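Local coordinates for putative exported protein (Bordetella parapertussis, PDB 3OCJ) that is of unknown function but carries a methyltransferase domain of the Rossmann-like class and so probably transfers methyl groups from S-adenosylmethionine, at residues R114-G119 against S139-V144; C120-V125 against Y188-S193; V144-I149 against H166-Q171; H107-L112 against L133-Y138. All blocks are in the same frame, centred on the assembly; numbering follows the deposited sequence.

Contact 1: residues R114-G119 against S139-V144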
loop_
_atom_site.group_PDB
_atom_site.type_symbol
_atom_site.label_atom_id
_atom_site.label_comp_id
_atom_site.label_asym_id
_atom_site.label_seq_id
_atom_site.Cartn_x
_atom_site.Cartn_y
_atom_site.Cartn_z
ATOM N N ARG A 114 -10.916 -7.459 -15.135
ATOM C CA ARG A 114 -12.109 -8.293 -15.209
ATOM C C ARG A 114 -13.400 -7.480 -15.152
ATOM O O ARG A 114 -14.377 -7.802 -15.835
ATOM C CB ARG A 114 -12.087 -9.315 -14.063
ATOM C CG ARG A 114 -13.402 -10.028 -13.823
ATOM C CD ARG A 114 -13.250 -11.107 -12.751
ATOM N NE ARG A 114 -14.549 -11.608 -12.317
ATOM C CZ ARG A 114 -14.729 -12.667 -11.535
ATOM N NH1 ARG A 114 -15.959 -13.035 -11.204
ATOM N NH2 ARG A 114 -13.685 -13.359 -11.091
ATOM N N HIS A 115 -13.401 -6.424 -14.342
ATOM C CA HIS A 115 -14.615 -5.651 -14.096
ATOM C C HIS A 115 -14.794 -4.459 -15.044
ATOM O O HIS A 115 -15.872 -3.884 -15.112
ATOM C CB HIS A 115 -14.668 -5.196 -12.629
ATOM C CG HIS A 115 -14.852 -6.325 -11.669
ATOM N ND1 HIS A 115 -16.095 -6.731 -11.227
ATOM C CD2 HIS A 115 -13.957 -7.152 -11.081
ATOM C CE1 HIS A 115 -15.954 -7.755 -10.405
ATOM N NE2 HIS A 115 -14.668 -8.042 -10.312
ATOM N N LEU A 116 -13.737 -4.103 -15.768
ATOM C CA LEU A 116 -13.764 -2.969 -16.695
ATOM C C LEU A 116 -14.776 -3.217 -17.816
ATOM O O LEU A 116 -14.871 -4.329 -18.337
ATOM C CB LEU A 116 -12.371 -2.783 -17.293
ATOM C CG LEU A 116 -11.871 -1.402 -17.716
ATOM C CD1 LEU A 116 -11.794 -0.466 -16.518
ATOM C CD2 LEU A 116 -10.503 -1.551 -18.371
ATOM N N ARG A 117 -15.538 -2.187 -18.179
ATOM C CA ARG A 117 -16.440 -2.232 -19.332
ATOM C C ARG A 117 -16.330 -0.902 -20.078
ATOM O O ARG A 117 -15.924 0.103 -19.495
ATOM C CB ARG A 117 -17.896 -2.421 -18.890
ATOM C CG ARG A 117 -18.204 -3.717 -18.152
ATOM C CD ARG A 117 -18.079 -4.924 -19.055
ATOM N NE ARG A 117 -18.531 -6.135 -18.371
ATOM C CZ ARG A 117 -17.750 -6.894 -17.611
ATOM N NH1 ARG A 117 -16.476 -6.577 -17.448
ATOM N NH2 ARG A 117 -18.239 -7.975 -17.018
ATOM N N PRO A 118 -16.726 -0.876 -21.359
ATOM C CA PRO A 118 -16.694 0.391 -22.099
ATOM C C PRO A 118 -17.480 1.476 -21.370
ATOM O O PRO A 118 -18.558 1.201 -20.842
ATOM C CB PRO A 118 -17.379 0.042 -23.430
ATOM C CG PRO A 118 -17.169 -1.438 -23.587
ATOM C CD PRO A 118 -17.198 -2.001 -22.188
ATOM N N GLY A 119 -16.936 2.690 -21.335
ATOM C CA GLY A 119 -17.642 3.826 -20.769
ATOM C C GLY A 119 -17.713 3.880 -19.254
ATOM O O GLY A 119 -18.339 4.782 -18.690
ATOM N N SER A 139 -7.891 -1.627 -24.733
ATOM C CA SER A 139 -8.161 -1.877 -26.153
ATOM C C SER A 139 -9.608 -2.275 -26.466
ATOM O O SER A 139 -10.088 -2.066 -27.588
ATOM C CB SER A 139 -7.198 -2.935 -26.701
ATOM O OG SER A 139 -7.406 -4.194 -26.084
ATOM N N ALA A 140 -10.307 -2.847 -25.491
ATOM C CA ALA A 140 -11.695 -3.249 -25.703
ATOM C C ALA A 140 -12.663 -2.515 -24.792
ATOM O O ALA A 140 -13.852 -2.846 -24.734
ATOM C CB ALA A 140 -11.849 -4.768 -25.546
ATOM N N CYS A 141 -12.153 -1.510 -24.083
ATOM C CA CYS A 141 -12.988 -0.711 -23.190
ATOM C C CYS A 141 -12.866 0.758 -23.578
ATOM O O CYS A 141 -12.288 1.552 -22.847
ATOM C CB CYS A 141 -12.646 -0.958 -21.701
ATOM S SG CYS A 141 -13.121 -2.613 -21.156
ATOM N N PRO A 142 -13.412 1.121 -24.749
ATOM C CA PRO A 142 -13.330 2.534 -25.135
ATOM C C PRO A 142 -14.137 3.417 -24.189
ATOM O O PRO A 142 -15.123 2.966 -23.607
ATOM C CB PRO A 142 -13.955 2.557 -26.534
ATOM C CG PRO A 142 -14.795 1.319 -26.623
ATOM C CD PRO A 142 -14.107 0.297 -25.756
ATOM N N GLY A 143 -13.714 4.666 -24.026
ATOM C CA GLY A 143 -14.529 5.643 -23.326
ATOM C C GLY A 143 -14.510 5.554 -21.817
ATOM O O GLY A 143 -15.308 6.205 -21.150
ATOM N N VAL A 144 -13.606 4.753 -21.273
ATOM C CA VAL A 144 -13.422 4.720 -19.827
ATOM C C VAL A 144 -12.973 6.093 -19.314
ATOM O O VAL A 144 -12.137 6.764 -19.931
ATOM C CB VAL A 144 -12.417 3.624 -19.421
ATOM C CG1 VAL A 144 -12.042 3.749 -17.946
ATOM C CG2 VAL A 144 -13.010 2.235 -19.718
#
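L116 and C141 touch where the chain leaving helix 96-115 runs past the loop before strand 145-150. The thiol of C141 lies beside its own backbone N (chi1 -69°), which lays SG against L116 and the peptide that follows: it is 3.9 Å from L116 CG and 3.7 Å from the carbonyl oxygen L116 O. A cysteine suits this place because its small, weakly polar sulfur can rest against both a leucine and a peptide group. P118 and P142 lie side by side at the surface and point the same way, with P118 CB 4.0 Å from P142 CD; the phi of P142 (-66°) suits the second position of a turn. V144 sends CG2 over the backbone, 3.6 Å from R117 O, while L116 and V144 both turn onto V122 of strand 121-124.

One hydrogen bond joins the backbones. G119 N donates to P142 O at 2.9 Å, bent to 137° at the hydrogen, and G119 CA adds a CA-H...O contact to G143 O at 3.4 Å. Both glycines have positive phi, which favours this residue type; G143 does so inside the type II turn from C141 to V144.

Polar bonds within 114-119 shape the helix exit. R117 NH1 reaches back to R114 O and to L116 O, each at 2.9 Å and each almost in the guanidinium plane, so one nitrogen ties a carbonyl of the last turn to one just beyond it. Together these contacts pair the connections leading into neighbouring parallel strands, 121-124 and 145-150, at one end of a Rossmann-like methyltransferase sheet.

Contact 2: residues C120-V125 against Y188-S193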
loop_
_atom_site.group_PDB
_atom_site.type_symbol
_atom_site.label_atom_id
_atom_site.label_comp_id
_atom_site.label_asym_id
_atom_site.label_seq_id
_atom_site.Cartn_x
_atom_site.Cartn_y
_atom_site.Cartn_z
ATOM N N CYS A 120 -17.077 2.942 -18.568
ATOM C CA CYS A 120 -17.173 2.947 -17.117
ATOM C C CYS A 120 -16.329 4.054 -16.496
ATOM O O CYS A 120 -15.355 4.529 -17.084
ATOM C CB CYS A 120 -16.830 1.582 -16.517
ATOM S SG CYS A 120 -15.094 1.130 -16.578
ATOM N N VAL A 121 -16.751 4.478 -15.313
ATOM C CA VAL A 121 -16.027 5.475 -14.550
ATOM C C VAL A 121 -15.310 4.752 -13.415
ATOM O O VAL A 121 -15.946 4.099 -12.581
ATOM C CB VAL A 121 -16.963 6.551 -13.987
ATOM C CG1 VAL A 121 -16.169 7.562 -13.181
ATOM C CG2 VAL A 121 -17.706 7.253 -15.125
ATOM N N VAL A 122 -13.984 4.831 -13.408
ATOM C CA VAL A 122 -13.183 4.122 -12.419
ATOM C C VAL A 122 -12.445 5.141 -11.561
ATOM O O VAL A 122 -11.751 6.022 -12.077
ATOM C CB VAL A 122 -12.138 3.218 -13.096
ATOM C CG1 VAL A 122 -11.413 2.373 -12.061
ATOM C CG2 VAL A 122 -12.805 2.331 -14.138
ATOM N N ALA A 123 -12.584 5.016 -10.247
ATOM C CA ALA A 123 -11.900 5.922 -9.324
ATOM C C ALA A 123 -10.833 5.188 -8.528
ATOM O O ALA A 123 -10.998 4.020 -8.204
ATOM C CB ALA A 123 -12.903 6.552 -8.376
ATOM N N SER A 124 -9.748 5.881 -8.193
ATOM C CA SER A 124 -8.757 5.356 -7.271
ATOM C C SER A 124 -8.604 6.340 -6.112
ATOM O O SER A 124 -8.425 7.540 -6.341
ATOM C CB SER A 124 -7.414 5.143 -7.976
ATOM O OG SER A 124 -6.438 4.643 -7.068
ATOM N N VAL A 125 -8.665 5.827 -4.881
ATOM C CA VAL A 125 -8.703 6.666 -3.684
ATOM C C VAL A 125 -7.985 5.926 -2.559
ATOM O O VAL A 125 -8.503 4.927 -2.063
ATOM C CB VAL A 125 -10.168 6.910 -3.217
ATOM C CG1 VAL A 125 -10.204 7.900 -2.042
ATOM C CG2 VAL A 125 -11.066 7.374 -4.382
ATOM N N TYR A 188 -19.185 6.495 -9.371
ATOM C CA TYR A 188 -18.209 5.573 -9.952
ATOM C C TYR A 188 -18.756 4.164 -10.154
ATOM O O TYR A 188 -19.501 3.646 -9.319
ATOM C CB TYR A 188 -16.943 5.485 -9.079
ATOM C CG TYR A 188 -16.488 6.809 -8.513
ATOM C CD1 TYR A 188 -16.285 7.907 -9.341
ATOM C CD2 TYR A 188 -16.245 6.950 -7.151
ATOM C CE1 TYR A 188 -15.871 9.121 -8.821
ATOM C CE2 TYR A 188 -15.827 8.159 -6.625
ATOM C CZ TYR A 188 -15.645 9.230 -7.464
ATOM O OH TYR A 188 -15.228 10.432 -6.928
ATOM N N ASP A 189 -18.337 3.525 -11.240
ATOM C CA ASP A 189 -18.678 2.124 -11.466
ATOM C C ASP A 189 -17.740 1.193 -10.712
ATOM O O ASP A 189 -18.123 0.095 -10.291
ATOM C CB ASP A 189 -18.611 1.818 -12.957
ATOM C CG ASP A 189 -19.634 2.593 -13.736
ATOM O OD1 ASP A 189 -20.836 2.271 -13.607
ATOM O OD2 ASP A 189 -19.245 3.537 -14.448
ATOM N N LEU A 190 -16.501 1.638 -10.572
ATOM C CA LEU A 190 -15.442 0.852 -9.962
ATOM C C LEU A 190 -14.605 1.782 -9.103
ATOM O O LEU A 190 -14.310 2.907 -9.515
ATOM C CB LEU A 190 -14.552 0.259 -11.051
ATOM C CG LEU A 190 -14.692 -1.210 -11.424
ATOM C CD1 LEU A 190 -13.804 -1.495 -12.625
ATOM C CD2 LEU A 190 -14.300 -2.084 -10.240
ATOM N N LEU A 191 -14.228 1.338 -7.910
ATOM C CA LEU A 191 -13.369 2.145 -7.043
ATOM C C LEU A 191 -12.287 1.233 -6.493
ATOM O O LEU A 191 -12.578 0.137 -6.009
ATOM C CB LEU A 191 -14.177 2.787 -5.903
ATOM C CG LEU A 191 -13.430 3.826 -5.045
ATOM C CD1 LEU A 191 -14.366 4.875 -4.435
ATOM C CD2 LEU A 191 -12.584 3.173 -3.949
ATOM N N THR A 192 -11.039 1.661 -6.608
ATOM C CA THR A 192 -9.937 0.911 -6.040
ATOM C C THR A 192 -9.233 1.733 -4.943
ATOM O O THR A 192 -9.096 2.958 -5.054
ATOM C CB THR A 192 -8.962 0.455 -7.142
ATOM O OG1 THR A 192 -7.925 -0.347 -6.570
ATOM C CG2 THR A 192 -8.372 1.654 -7.870
ATOM N N SER A 193 -8.814 1.048 -3.882
ATOM C CA SER A 193 -8.177 1.693 -2.745
ATOM C C SER A 193 -7.103 0.802 -2.144
ATOM O O SER A 193 -7.364 -0.352 -1.805
ATOM C CB SER A 193 -9.217 2.025 -1.668
ATOM O OG SER A 193 -8.608 2.693 -0.567
#
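A123 sets its methyl group over the ring of Y188: CB stands 3.5 Å from the ring centroid and only 9° off the normal, a CH-pi contact made possible by so small a side chain. The strands are the parallel neighbours 121-124 and 188-192 in the middle of the Rossmann-like sheet. Beside the methyl, V121 CG1 reaches the ring edge near its plane, and the phenol OH finds its polar partner outside, in T184.

The register pairs V122 with L190, A123 with L191 and S124 with T192. V122, S124, L190 and T192 face helices 96-115 and 131-134, with L133 near V122 and S124, and F108 and L112 near T192. Branched and small side chains fit here: V122 CG1 meets L190 CB at 3.9 Å, and S124 CB meets T192 CG2 at 3.6 Å. The hydroxyl of S124 bonds E132. Backbone bonds bind the strands, among them A123 N to L190 O at 2.8 Å.

At the start, the chain turns a corner at D189, and V121 O accepts from both D189 N and L190 N, each in the carbonyl plane. The carboxylate closes the corner: V121 N gives D189 OD2 a nearly straight bond, 2.8 Å and 172°, on the anti lone pair. At the far end, S193, with OG anti to its own N (chi1 -178°), donates from OG to V125 O at 2.7 Å, in the carbonyl plane.

Contact 3: residues V144-I149 against H166-Q171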
loop_
_atom_site.group_PDB
_atom_site.type_symbol
_atom_site.label_atom_id
_atom_site.label_comp_id
_atom_site.label_asym_id
_atom_site.label_seq_id
_atom_site.Cartn_x
_atom_site.Cartn_y
_atom_site.Cartn_z
ATOM N N VAL A 144 -13.606 4.753 -21.273
ATOM C CA VAL A 144 -13.422 4.720 -19.827
ATOM C C VAL A 144 -12.973 6.093 -19.314
ATOM O O VAL A 144 -12.137 6.764 -19.931
ATOM C CB VAL A 144 -12.417 3.624 -19.421
ATOM C CG1 VAL A 144 -12.042 3.749 -17.946
ATOM C CG2 VAL A 144 -13.010 2.235 -19.718
ATOM N N GLN A 145 -13.552 6.526 -18.196
ATOM C CA GLN A 145 -13.097 7.737 -17.532
ATOM C C GLN A 145 -12.413 7.353 -16.244
ATOM O O GLN A 145 -12.910 6.503 -15.505
ATOM C CB GLN A 145 -14.267 8.665 -17.228
ATOM C CG GLN A 145 -15.052 9.071 -18.465
ATOM C CD GLN A 145 -16.325 9.812 -18.119
ATOM O OE1 GLN A 145 -16.461 10.348 -17.020
ATOM N NE2 GLN A 145 -17.264 9.850 -19.056
ATOM N N LEU A 146 -11.257 7.961 -15.998
ATOM C CA LEU A 146 -10.495 7.697 -14.781
ATOM C C LEU A 146 -10.543 8.879 -13.828
ATOM O O LEU A 146 -10.393 10.028 -14.236
ATOM C CB LEU A 146 -9.035 7.379 -15.109
ATOM C CG LEU A 146 -8.771 6.215 -16.072
ATOM C CD1 LEU A 146 -7.281 6.077 -16.353
ATOM C CD2 LEU A 146 -9.347 4.906 -15.554
ATOM N N VAL A 147 -10.728 8.583 -12.548
ATOM C CA VAL A 147 -10.805 9.633 -11.537
ATOM C C VAL A 147 -9.802 9.311 -10.438
ATOM O O VAL A 147 -9.771 8.198 -9.916
ATOM C CB VAL A 147 -12.224 9.740 -10.943
ATOM C CG1 VAL A 147 -12.283 10.834 -9.869
ATOM C CG2 VAL A 147 -13.244 10.013 -12.039
ATOM N N GLY A 148 -8.952 10.273 -10.103
ATOM C CA GLY A 148 -7.996 10.068 -9.027
ATOM C C GLY A 148 -8.237 11.056 -7.911
ATOM O O GLY A 148 -8.358 12.249 -8.160
ATOM N N ILE A 149 -8.303 10.568 -6.678
ATOM C CA ILE A 149 -8.472 11.444 -5.530
ATOM C C ILE A 149 -7.298 11.209 -4.593
ATOM O O ILE A 149 -6.980 10.069 -4.261
ATOM C CB ILE A 149 -9.799 11.140 -4.793
ATOM C CG1 ILE A 149 -10.981 11.294 -5.761
ATOM C CG2 ILE A 149 -9.968 12.047 -3.577
ATOM C CD1 ILE A 149 -12.336 11.136 -5.105
ATOM N N HIS A 166 0.386 8.575 -21.971
ATOM C CA HIS A 166 -0.551 7.461 -21.978
ATOM C C HIS A 166 -1.737 7.741 -22.901
ATOM O O HIS A 166 -2.106 8.895 -23.121
ATOM C CB HIS A 166 -1.044 7.222 -20.548
ATOM C CG HIS A 166 -1.712 5.900 -20.340
ATOM N ND1 HIS A 166 -3.021 5.660 -20.697
ATOM C CD2 HIS A 166 -1.257 4.749 -19.787
ATOM C CE1 HIS A 166 -3.344 4.421 -20.378
ATOM N NE2 HIS A 166 -2.290 3.844 -19.830
ATOM N N ALA A 167 -2.335 6.676 -23.424
ATOM C CA ALA A 167 -3.496 6.785 -24.305
ATOM C C ALA A 167 -4.680 7.494 -23.638
ATOM O O ALA A 167 -5.465 8.175 -24.310
ATOM C CB ALA A 167 -3.913 5.403 -24.793
ATOM N N LEU A 168 -4.796 7.331 -22.322
ATOM C CA LEU A 168 -5.912 7.893 -21.565
ATOM C C LEU A 168 -5.554 9.176 -20.817
ATOM O O LEU A 168 -6.265 9.577 -19.903
ATOM C CB LEU A 168 -6.480 6.853 -20.586
ATOM C CG LEU A 168 -7.539 5.906 -21.162
ATOM C CD1 LEU A 168 -6.971 5.046 -22.290
ATOM C CD2 LEU A 168 -8.145 5.022 -20.065
ATOM N N ALA A 169 -4.457 9.825 -21.203
ATOM C CA ALA A 169 -4.024 11.046 -20.519
ATOM C C ALA A 169 -5.147 12.082 -20.436
ATOM O O ALA A 169 -5.270 12.807 -19.450
ATOM C CB ALA A 169 -2.803 11.636 -21.199
ATOM N N GLY A 170 -5.971 12.143 -21.473
ATOM C CA GLY A 170 -7.070 13.091 -21.512
ATOM C C GLY A 170 -8.354 12.602 -20.857
ATOM O O GLY A 170 -9.348 13.329 -20.825
ATOM N N GLN A 171 -8.331 11.379 -20.330
ATOM C CA GLN A 171 -9.505 10.777 -19.696
ATOM C C GLN A 171 -9.401 10.791 -18.183
ATOM O O GLN A 171 -10.182 10.141 -17.503
ATOM C CB GLN A 171 -9.678 9.333 -20.168
ATOM C CG GLN A 171 -10.022 9.223 -21.636
ATOM C CD GLN A 171 -11.349 9.884 -21.961
ATOM O OE1 GLN A 171 -11.411 10.830 -22.745
ATOM N NE2 GLN A 171 -12.425 9.382 -21.355
#
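L168 and Q171 carry the side of the 166-171 loop that meets the start of strand 145-150. The loop begins with a type I turn from H166 to A169. H166 has its ring folded back so that ND1 accepts from L168 N, which lies almost in the ring plane at 2.9 Å; its other nitrogen, NE2, bonds L134 O beyond the contact. An imidazole suits this place because its two nitrogens can serve two separate backbone groups.

L168 points its side chain at the strand, and the branch CD2 meets L146 CD1 at 4.0 Å, the two side chains crossing at about a right angle. Both also lean on Y138, so the leucines join a shared apolar patch rather than a lone pair. A leucine fills it with two spread methyls.

Q171 closes the loop and makes both hydrogen bonds across the contact. Its N-H is held by L168 O at 2.8 Å, while its carbonyl O accepts from L146 N at 2.9 Å with 164° at the hydrogen. The side chain, bent at chi2 (-62°), curls round so that NE2 can donate to V144 O at 3.0 Å; it arrives above that carbonyl plane, 44° out of it, not on a lone pair. The long, flexible side chain of glutamine, ending in an amide, thus holds the residue just before the strand. Q145 CG lies beside that amide nitrogen, at 3.9 Å.

The loop completes the beta-alpha-beta crossover of strand 145-150, helix 153-163 and strand 172-176, and Q171 O pairs with L146 N just before this edge strand begins, as in Rossmann-like methyltransferase folds.

Contact 4: residues H107-L112 against L133-Y138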
loop_
_atom_site.group_PDB
_atom_site.type_symbol
_atom_site.label_atom_id
_atom_site.label_comp_id
_atom_site.label_asym_id
_atom_site.label_seq_id
_atom_site.Cartn_x
_atom_site.Cartn_y
_atom_site.Cartn_z
ATOM N N HIS A 107 -3.024 -8.868 -8.358
ATOM C CA HIS A 107 -4.433 -9.212 -8.176
ATOM C C HIS A 107 -5.349 -8.009 -8.430
ATOM O O HIS A 107 -6.438 -8.162 -8.988
ATOM C CB HIS A 107 -4.689 -9.833 -6.794
ATOM C CG HIS A 107 -4.038 -11.168 -6.610
ATOM N ND1 HIS A 107 -4.289 -12.239 -7.443
ATOM C CD2 HIS A 107 -3.153 -11.609 -5.684
ATOM C CE1 HIS A 107 -3.574 -13.276 -7.046
ATOM N NE2 HIS A 107 -2.872 -12.921 -5.984
ATOM N N PHE A 108 -4.913 -6.821 -8.019
ATOM C CA PHE A 108 -5.651 -5.601 -8.337
ATOM C C PHE A 108 -5.800 -5.455 -9.848
ATOM O O PHE A 108 -6.874 -5.143 -10.344
ATOM C CB PHE A 108 -4.928 -4.360 -7.784
ATOM C CG PHE A 108 -5.323 -3.977 -6.376
ATOM C CD1 PHE A 108 -5.334 -4.910 -5.345
ATOM C CD2 PHE A 108 -5.641 -2.664 -6.075
ATOM C CE1 PHE A 108 -5.679 -4.553 -4.049
ATOM C CE2 PHE A 108 -5.998 -2.297 -4.787
ATOM C CZ PHE A 108 -6.002 -3.245 -3.759
ATOM N N ARG A 109 -4.704 -5.653 -10.581
ATOM C CA ARG A 109 -4.760 -5.494 -12.022
ATOM C C ARG A 109 -5.729 -6.505 -12.623
ATOM O O ARG A 109 -6.545 -6.154 -13.480
ATOM C CB ARG A 109 -3.364 -5.624 -12.632
ATOM C CG ARG A 109 -2.516 -4.370 -12.464
ATOM C CD ARG A 109 -1.153 -4.536 -13.119
ATOM N NE ARG A 109 -1.284 -4.836 -14.541
ATOM C CZ ARG A 109 -0.286 -5.248 -15.314
ATOM N NH1 ARG A 109 0.927 -5.411 -14.802
ATOM N NH2 ARG A 109 -0.501 -5.496 -16.600
ATOM N N ARG A 110 -5.649 -7.764 -12.195
ATOM C CA ARG A 110 -6.560 -8.768 -12.744
ATOM C C ARG A 110 -8.016 -8.445 -12.422
ATOM O O ARG A 110 -8.908 -8.609 -13.277
ATOM C CB ARG A 110 -6.218 -10.183 -12.247
ATOM C CG ARG A 110 -4.951 -10.779 -12.835
ATOM C CD ARG A 110 -4.858 -12.291 -12.561
ATOM N NE ARG A 110 -5.041 -12.582 -11.145
ATOM C CZ ARG A 110 -6.076 -13.237 -10.621
ATOM N NH1 ARG A 110 -6.144 -13.395 -9.304
ATOM N NH2 ARG A 110 -7.037 -13.741 -11.391
ATOM N N ALA A 111 -8.268 -7.994 -11.196
ATOM C CA ALA A 111 -9.636 -7.707 -10.775
ATOM C C ALA A 111 -10.182 -6.503 -11.533
ATOM O O ALA A 111 -11.303 -6.535 -12.033
ATOM C CB ALA A 111 -9.705 -7.471 -9.270
ATOM N N LEU A 112 -9.391 -5.438 -11.619
ATOM C CA LEU A 112 -9.865 -4.253 -12.317
ATOM C C LEU A 112 -10.096 -4.588 -13.783
ATOM O O LEU A 112 -11.115 -4.205 -14.356
ATOM C CB LEU A 112 -8.899 -3.078 -12.137
ATOM C CG LEU A 112 -8.799 -2.591 -10.690
ATOM C CD1 LEU A 112 -7.553 -1.738 -10.500
ATOM C CD2 LEU A 112 -10.066 -1.834 -10.259
ATOM N N LEU A 133 -4.122 1.673 -12.534
ATOM C CA LEU A 133 -5.035 2.063 -13.606
ATOM C C LEU A 133 -4.321 2.309 -14.939
ATOM O O LEU A 133 -4.857 2.009 -16.005
ATOM C CB LEU A 133 -5.860 3.293 -13.208
ATOM C CG LEU A 133 -6.792 3.157 -12.000
ATOM C CD1 LEU A 133 -7.613 4.431 -11.841
ATOM C CD2 LEU A 133 -7.699 1.949 -12.131
ATOM N N LEU A 134 -3.107 2.843 -14.882
ATOM C CA LEU A 134 -2.361 3.133 -16.103
ATOM C C LEU A 134 -1.748 1.868 -16.713
ATOM O O LEU A 134 -1.257 1.891 -17.837
ATOM C CB LEU A 134 -1.281 4.185 -15.836
ATOM C CG LEU A 134 -1.786 5.586 -15.476
ATOM C CD1 LEU A 134 -0.641 6.473 -15.003
ATOM C CD2 LEU A 134 -2.514 6.233 -16.654
ATOM N N ALA A 135 -1.784 0.765 -15.973
ATOM C CA ALA A 135 -1.228 -0.496 -16.464
ATOM C C ALA A 135 -2.262 -1.376 -17.163
ATOM O O ALA A 135 -1.906 -2.389 -17.762
ATOM C CB ALA A 135 -0.566 -1.267 -15.327
ATOM N N LEU A 136 -3.536 -1.004 -17.087
ATOM C CA LEU A 136 -4.594 -1.850 -17.637
ATOM C C LEU A 136 -4.653 -1.798 -19.162
ATOM O O LEU A 136 -4.101 -0.892 -19.792
ATOM C CB LEU A 136 -5.961 -1.475 -17.054
ATOM C CG LEU A 136 -6.096 -1.478 -15.532
ATOM C CD1 LEU A 136 -7.493 -1.050 -15.105
ATOM C CD2 LEU A 136 -5.750 -2.839 -14.959
ATOM N N ASP A 137 -5.320 -2.789 -19.746
ATOM C CA ASP A 137 -5.488 -2.871 -21.190
ATOM C C ASP A 137 -6.840 -2.269 -21.541
ATOM O O ASP A 137 -7.880 -2.813 -21.174
ATOM C CB ASP A 137 -5.411 -4.343 -21.622
ATOM C CG ASP A 137 -5.587 -4.537 -23.119
ATOM O OD1 ASP A 137 -5.795 -3.545 -23.845
ATOM O OD2 ASP A 137 -5.515 -5.699 -23.573
ATOM N N TYR A 138 -6.825 -1.145 -22.260
ATOM C CA TYR A 138 -8.055 -0.437 -22.605
ATOM C C TYR A 138 -8.521 -0.677 -24.043
ATOM O O TYR A 138 -9.465 -0.041 -24.500
ATOM C CB TYR A 138 -7.894 1.067 -22.335
ATOM C CG TYR A 138 -7.736 1.361 -20.856
ATOM C CD1 TYR A 138 -8.849 1.429 -20.023
ATOM C CD2 TYR A 138 -6.480 1.548 -20.283
ATOM C CE1 TYR A 138 -8.719 1.681 -18.657
ATOM C CE2 TYR A 138 -6.336 1.794 -18.914
ATOM C CZ TYR A 138 -7.462 1.866 -18.108
ATOM O OH TYR A 138 -7.342 2.109 -16.756
#
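R109 lies along A135, the first contact of helix 96-115 with the segment that follows strand 121-124. Its chain is bent at chi3 (58°), which lays the guanidinium beside the loop: A135 CB sits over one face, offset toward the rim and 3.7 Å from NE. NH2 stays 3.6 Å from A135 O, too long for a hydrogen bond, so the contact is mostly of van der Waals kind. Arginine suits the place because its apolar stem can pack while the charged end stays at the surface; alanine leaves the plane free to approach. The backbone of R109 also takes part, its O lying 3.7 Å from L136 CD2.

One turn on, L112 is directed toward 133-138. Its CB meets L136 CD1 at 3.9 Å, and its CD1 meets L133 CD2 at 4.0 Å, the L112 and L133 side chains crossing at about a right angle. These three leucines are buried between helix 96-115 and the 131-136 region, where branched apolar groups fit. Within 133-138, Y138 OH donates to L133 O at 2.6 Å, tying the segment's end back to its start.

On the sheet side, L112 also rests on T192 and V224, so helix 96-115 packs against strands 188-192 and 221-226, with 133-138 beside it.

Among these contacts the chain first enters helix 96-115, giving contact 4 its first segment and contact 1 its own just after. Strand 121-124 follows and opens contact 2. The chain then reaches 133-138, which closes contact 4, and 139-144, which closes contact 1. Contacts 1 and 4 cross, and each crosses contact 2. Contact 3, at 144-149 and 166-171, opens and closes before Y188-S193 completes contact 2, so it is enclosed by it; it shares V144 with contact 1. The helix and the two loops are thereby tied to the parallel strands 121-124, 145-150 and 188-192, with Y138 touching residues of contacts 1 and 3.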